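Side-chain contacts in aspartate aminotransferase (Giardia lamblia, PDB 3MEB), which probably catalyses the pyridoxal-phosphate-dependent exchange of an amino group between L-aspartate and 2-oxoglutarate, giving oxaloacetate and L-glutamate, and works as a homodimer: residues S362-H365 against A366-K370; L386-G390 against M391-T395. All blocks are in the same frame, centred on the assembly; numbering follows the deposited sequence.

Contact 1. Residues S362-H365 against A366-K370; sequences SLLH and ASLAK
Leu-363 O takes two hydrogen bonds from Ser-367. The backbone Ser-367 N reaches Leu-363 O at 3.0 Å, with an N-H...O angle of 146°. The hydroxyl Ser-367 OG donates to Leu-363 O over the same length, 3.0 Å. The two donors come to the carbonyl from opposite faces of its plane, and the hydroxyl stands well above that plane. The torsion of Ser-367 explains the reach: OG lies beside its own backbone N (chi1 -61°), which turns it back toward the carbonyl four residues earlier. The buried hydroxyl thus gives its proton within its own helix. One methyl of Leu-363, CD1, sits loosely against Ser-367 OG.

The remaining cross-contact bonds are regular alpha-helical i to i+4 steps. Ala-366 N donates to Ser-362 O at 2.9 Å, Leu-368 N to Leu-364 O at 3.0 Å, and Ala-369 N to His-365 O at 2.8 Å. They belong to the last turns of the long helix 340-370 of this class I aminotransferase subunit, away from the cofactor-binding residues.

Side chains leave this helix in two directions. Leu-363, Leu-364 and Ser-367 meet helix 430-443, while His-365 and Leu-368 meet helix 384-387. The imidazole of His-365 is anchored through NE2 by a hydrogen bond to Asp-383, just before that second helix.

Packing within the turn is modest. Leu-364 and Leu-368 are both buried and their side chains cross at a slant, Leu-364 CG lying 3.9 Å from Leu-368 CD1. The branch of Leu-368 folds back over the preceding turn, bringing Leu-368 CG to 3.5 Å from Leu-364 O. At the more exposed side, the methyl Ala-369 CB rests 3.3 Å from His-365 O.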
ATOM      1  N   SER A 362       2.423 -25.401  26.579  1.00  4.56           N
ATOM      2  CA  SER A 362       2.610 -26.356  27.673  1.00  4.94           C
ATOM      3  C   SER A 362       2.609 -25.670  29.018  1.00  5.06           C
ATOM      4  O   SER A 362       1.986 -26.192  29.969  1.00  5.22           O
ATOM      5  CB  SER A 362       3.924 -27.131  27.506  1.00  6.04           C
ATOM      6  OG  SER A 362       3.907 -27.776  26.239  1.00  8.11           O
ATOM      7  N   LEU A 363       3.302 -24.527  29.128  1.00  4.57           N
ATOM      8  CA  LEU A 363       3.396 -23.864  30.421  1.00  5.16           C
ATOM      9  C   LEU A 363       2.043 -23.321  30.853  1.00  5.07           C
ATOM     10  O   LEU A 363       1.654 -23.504  32.007  1.00  4.25           O
ATOM     11  CB  LEU A 363       4.476 -22.799  30.451  1.00  5.91           C
ATOM     12  CG  LEU A 363       4.738 -22.060  31.780  1.00  7.30           C
ATOM     13  CD1 LEU A 363       5.080 -23.013  32.904  1.00  9.34           C
ATOM     14  CD2 LEU A 363       5.868 -21.031  31.575  1.00  7.23           C
ATOM     15  N   LEU A 364       1.316 -22.666  29.943  1.00  5.01           N
ATOM     16  CA  LEU A 364       0.020 -22.114  30.342  1.00  4.46           C
ATOM     17  C   LEU A 364      -0.900 -23.280  30.729  1.00  4.15           C
ATOM     18  O   LEU A 364      -1.580 -23.179  31.725  1.00  2.99           O
ATOM     19  CB  LEU A 364      -0.664 -21.270  29.279  1.00  4.12           C
ATOM     20  CG  LEU A 364      -2.042 -20.691  29.647  1.00  4.35           C
ATOM     21  CD1 LEU A 364      -2.033 -19.779  30.944  1.00  5.36           C
ATOM     22  CD2 LEU A 364      -2.575 -19.957  28.385  1.00  3.35           C
ATOM     23  N   HIS A 365      -0.899 -24.359  29.945  1.00  3.95           N
ATOM     24  CA  HIS A 365      -1.773 -25.515  30.210  1.00  4.29           C
ATOM     25  C   HIS A 365      -1.466 -26.159  31.564  1.00  4.31           C
ATOM     26  O   HIS A 365      -2.375 -26.501  32.329  1.00  4.40           O
ATOM     27  CB  HIS A 365      -1.666 -26.562  29.074  1.00  4.87           C
ATOM     28  CG  HIS A 365      -2.444 -27.812  29.331  1.00  3.44           C
ATOM     29  ND1 HIS A 365      -1.916 -28.885  30.002  1.00  5.17           N
ATOM     30  CD2 HIS A 365      -3.714 -28.158  29.008  1.00  5.18           C
ATOM     31  CE1 HIS A 365      -2.836 -29.834  30.109  1.00  6.47           C
ATOM     32  NE2 HIS A 365      -3.935 -29.423  29.502  1.00  5.08           N
ATOM     33  N   ALA A 366      -0.182 -26.313  31.864  1.00  4.81           N
ATOM     34  CA  ALA A 366       0.255 -26.820  33.146  1.00  4.70           C
ATOM     35  C   ALA A 366      -0.221 -25.923  34.284  1.00  5.58           C
ATOM     36  O   ALA A 366      -0.615 -26.420  35.338  1.00  4.35           O
ATOM     37  CB  ALA A 366       1.798 -26.951  33.185  1.00  5.16           C
ATOM     38  N   SER A 367      -0.177 -24.598  34.075  1.00  6.64           N
ATOM     39  CA  SER A 367      -0.514 -23.662  35.137  1.00  8.22           C
ATOM     40  C   SER A 367      -2.040 -23.689  35.400  1.00  9.44           C
ATOM     41  O   SER A 367      -2.473 -23.518  36.548  1.00 10.28           O
ATOM     42  CB  SER A 367      -0.038 -22.236  34.800  1.00  8.58           C
ATOM     43  OG  SER A 367       1.368 -22.153  34.634  1.00  8.92           O
ATOM     44  N   LEU A 368      -2.837 -23.900  34.342  1.00  9.11           N
ATOM     45  CA  LEU A 368      -4.285 -24.088  34.488  1.00  9.01           C
ATOM     46  C   LEU A 368      -4.618 -25.458  35.134  1.00  9.46           C
ATOM     47  O   LEU A 368      -5.487 -25.556  36.013  1.00  9.43           O
ATOM     48  CB  LEU A 368      -4.965 -23.968  33.136  1.00  8.62           C
ATOM     49  CG  LEU A 368      -4.934 -22.567  32.533  1.00  7.99           C
ATOM     50  CD1 LEU A 368      -5.201 -22.592  31.026  1.00  6.69           C
ATOM     51  CD2 LEU A 368      -5.947 -21.677  33.279  1.00  8.95           C
ATOM     52  N   ALA A 369      -3.924 -26.504  34.692  1.00 10.22           N
ATOM     53  CA  ALA A 369      -4.171 -27.856  35.176  1.00 10.19           C
ATOM     54  C   ALA A 369      -3.868 -27.983  36.674  1.00 11.19           C
ATOM     55  O   ALA A 369      -4.608 -28.678  37.406  1.00 10.76           O
ATOM     56  CB  ALA A 369      -3.362 -28.880  34.356  1.00 10.10           C
ATOM     57  N   LYS A 370      -2.806 -27.300  37.132  1.00 11.26           N
ATOM     58  CA  LYS A 370      -2.402 -27.331  38.544  1.00 11.89           C
ATOM     59  C   LYS A 370      -3.459 -26.683  39.438  1.00 12.24           C
ATOM     60  O   LYS A 370      -3.559 -27.024  40.598  1.00 13.44           O
ATOM     61  CB  LYS A 370      -1.044 -26.643  38.774  1.00 11.19           C
TER

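Contact 2. Residues L386-G390 against M391-T395; sequences LTAIG and MFTFT
A water-bridged turn beside the pyridoxal phosphate pocket carries the chain from the weakly bonded helix 384-387 into strand 392-394. That strand pairs antiparallel with strand 419-421. Ala-388 meets the strand with its methyl: Ala-388 CB lies 3.2 Å from Phe-392 O, and Thr-393 OG1 stands farther off, 4.2 Å from Ala-388 CB. No direct hydrogen bond joins the two sides of the turn. Water 1 links them instead. It donates to Ile-389 O at 2.7 Å and accepts from Phe-392 N at 3.0 Å, so the two backbone groups are bridged.

Arg-361 of helix 340-370 ties the turn together from outside. Its guanidinium group donates to Gly-390 O and Phe-392 O through NH2, and to Thr-393 OG1 through NH1. It therefore serves both segments, and it satisfies the buried threonine hydroxyl. With OG1 beside the backbone N (chi1 -53°), Thr-393 presents that hydroxyl to Arg-361.

Gly-390 turns the chain at phi 104° and psi -147°. These angles leave little room for a side chain beside the preceding carbonyl oxygen, and glycine has none. The next residue, Met-391, runs on as an extended chain beyond CG.

The Phe-392 ring lies at the edge of the cofactor site. Its side chain is about 4 Å from those of Asn-213 and Tyr-244, which bind the cofactor, and about 5 Å from the pyridoxal phosphate itself. Arg-419 makes a cation-pi contact with this ring. Met-391 packs on one ring face from the neighbouring position in the chain: its CB sits over the centre of the Phe-392 ring, 4.1 Å above the plane.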
ATOM      1  N   LEU A 386      -3.120 -26.918  23.952  1.00  4.69           N
ATOM      2  CA  LEU A 386      -1.962 -27.681  23.507  1.00  4.72           C
ATOM      3  C   LEU A 386      -1.997 -28.007  22.008  1.00  4.67           C
ATOM      4  O   LEU A 386      -0.947 -28.111  21.393  1.00  4.30           O
ATOM      5  CB  LEU A 386      -1.830 -28.986  24.318  1.00  4.22           C
ATOM      6  CG  LEU A 386      -1.516 -28.855  25.820  1.00  6.03           C
ATOM      7  CD1 LEU A 386      -1.790 -30.180  26.624  1.00  3.43           C
ATOM      8  CD2 LEU A 386      -0.083 -28.362  26.016  1.00  6.27           C
ATOM      9  N   THR A 387      -3.195 -28.160  21.431  1.00  4.34           N
ATOM     10  CA  THR A 387      -3.371 -28.785  20.128  1.00  4.08           C
ATOM     11  C   THR A 387      -3.662 -27.789  18.998  1.00  3.72           C
ATOM     12  O   THR A 387      -3.644 -28.185  17.825  1.00  3.61           O
ATOM     13  CB  THR A 387      -4.513 -29.838  20.182  1.00  3.85           C
ATOM     14  OG1 THR A 387      -5.659 -29.229  20.760  1.00  4.68           O
ATOM     15  CG2 THR A 387      -4.086 -31.048  21.055  1.00  4.74           C
ATOM     16  N   ALA A 388      -3.942 -26.543  19.361  1.00  3.26           N
ATOM     17  CA  ALA A 388      -4.192 -25.464  18.424  1.00  3.44           C
ATOM     18  C   ALA A 388      -2.975 -25.333  17.538  1.00  4.08           C
ATOM     19  O   ALA A 388      -1.839 -25.518  17.996  1.00  4.49           O
ATOM     20  CB  ALA A 388      -4.476 -24.141  19.174  1.00  2.14           C
ATOM     21  N   ILE A 389      -3.222 -25.029  16.270  1.00  4.70           N
ATOM     22  CA  ILE A 389      -2.171 -24.855  15.279  1.00  4.38           C
ATOM     23  C   ILE A 389      -1.934 -23.382  15.032  1.00  4.89           C
ATOM     24  O   ILE A 389      -2.883 -22.640  14.737  1.00  5.22           O
ATOM     25  CB  ILE A 389      -2.573 -25.514  13.925  1.00  3.70           C
ATOM     26  CG1 ILE A 389      -2.912 -27.000  14.103  1.00  4.72           C
ATOM     27  CG2 ILE A 389      -1.496 -25.352  12.904  1.00  2.00           C
ATOM     28  CD1 ILE A 389      -1.805 -27.824  14.704  1.00  8.77           C
ATOM     29  N   GLY A 390      -0.666 -22.966  15.087  1.00  4.80           N
ATOM     30  CA  GLY A 390      -0.298 -21.597  14.816  1.00  4.02           C
ATOM     31  C   GLY A 390       0.016 -20.794  16.047  1.00  4.36           C
ATOM     32  O   GLY A 390       0.523 -21.305  17.042  1.00  3.45           O
ATOM     33  N   MET A 391      -0.312 -19.511  15.972  1.00  4.66           N
ATOM     34  CA  MET A 391      -0.048 -18.582  17.044  1.00  5.06           C
ATOM     35  C   MET A 391      -1.107 -18.508  18.140  1.00  5.81           C
ATOM     36  O   MET A 391      -0.811 -17.990  19.221  1.00  5.75           O
ATOM     37  CB  MET A 391       0.069 -17.176  16.466  1.00  5.59           C
ATOM     38  CG  MET A 391       1.366 -16.889  15.785  1.00  7.35           C
ATOM     39  SD  MET A 391       1.487 -15.143  15.336  1.00  8.89           S
ATOM     40  CE  MET A 391       3.191 -15.113  14.737  1.00  8.14           C
ATOM     41  N   PHE A 392      -2.337 -18.953  17.856  1.00  4.63           N
ATOM     42  CA  PHE A 392      -3.444 -18.652  18.740  1.00  5.30           C
ATOM     43  C   PHE A 392      -4.021 -19.885  19.437  1.00  5.12           C
ATOM     44  O   PHE A 392      -3.768 -21.063  19.062  1.00  4.05           O
ATOM     45  CB  PHE A 392      -4.576 -17.931  17.997  1.00  5.71           C
ATOM     46  CG  PHE A 392      -4.134 -16.700  17.209  1.00  5.28           C
ATOM     47  CD1 PHE A 392      -3.828 -15.494  17.861  1.00  4.95           C
ATOM     48  CD2 PHE A 392      -4.033 -16.759  15.836  1.00  5.75           C
ATOM     49  CE1 PHE A 392      -3.443 -14.367  17.145  1.00  3.69           C
ATOM     50  CE2 PHE A 392      -3.611 -15.622  15.084  1.00  4.60           C
ATOM     51  CZ  PHE A 392      -3.324 -14.436  15.739  1.00  4.61           C
ATOM     52  N   THR A 393      -4.786 -19.607  20.489  1.00  5.10           N
ATOM     53  CA  THR A 393      -5.760 -20.545  20.988  1.00  4.81           C
ATOM     54  C   THR A 393      -7.133 -19.864  20.931  1.00  5.31           C
ATOM     55  O   THR A 393      -7.309 -18.719  21.389  1.00  5.12           O
ATOM     56  CB  THR A 393      -5.428 -21.059  22.417  1.00  5.74           C
ATOM     57  OG1 THR A 393      -4.079 -21.590  22.459  1.00  4.53           O
ATOM     58  CG2 THR A 393      -6.401 -22.134  22.810  1.00  5.13           C
ATOM     59  N   PHE A 394      -8.105 -20.547  20.349  1.00  5.03           N
ATOM     60  CA  PHE A 394      -9.480 -20.080  20.373  1.00  5.56           C
ATOM     61  C   PHE A 394      -9.991 -20.538  21.714  1.00  5.09           C
ATOM     62  O   PHE A 394     -10.502 -21.643  21.841  1.00  6.06           O
ATOM     63  CB  PHE A 394     -10.238 -20.691  19.190  1.00  6.05           C
ATOM     64  CG  PHE A 394     -11.403 -19.865  18.670  1.00  8.42           C
ATOM     65  CD1 PHE A 394     -11.252 -18.531  18.320  1.00 13.43           C
ATOM     66  CD2 PHE A 394     -12.625 -20.454  18.437  1.00 13.22           C
ATOM     67  CE1 PHE A 394     -12.340 -17.779  17.811  1.00 13.14           C
ATOM     68  CE2 PHE A 394     -13.712 -19.724  17.926  1.00 14.62           C
ATOM     69  CZ  PHE A 394     -13.561 -18.383  17.612  1.00 14.86           C
ATOM     70  N   THR A 395      -9.797 -19.724  22.750  1.00  5.06           N
ATOM     71  CA  THR A 395      -9.948 -20.244  24.126  1.00  4.86           C
ATOM     72  C   THR A 395     -11.375 -20.645  24.516  1.00  5.07           C
ATOM     73  O   THR A 395     -11.543 -21.547  25.304  1.00  4.78           O
ATOM     74  CB  THR A 395      -9.445 -19.276  25.212  1.00  5.43           C
ATOM     75  OG1 THR A 395     -10.299 -18.116  25.300  1.00  4.80           O
ATOM     76  CG2 THR A 395      -7.953 -18.865  24.971  1.00  3.82           C
TER
HETATM   77  O   HOH W   1      -3.935 -20.322  15.769  1.00  2.00           O

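The contacts follow one another along the chain, with centres about 14 Å apart, and they touch through Leu-386. Its two methyls lie along one side of helix 340-370, near its C-terminal end: Leu-386 CD1 packs 3.6 Å from His-365 ND1, and Leu-386 CD2 packs 3.7 Å from Ser-362 CA. Helix 340-370 also reaches contact 2 through Arg-361, the residue just before contact 1. Contact 1 lies toward the outside, about 27 Å between its centre and that of the chain, and away from the cofactor-binding residues. Contact 2 is nearer, about 14 Å from centre to centre, and adjoins the pyridoxal phosphate pocket.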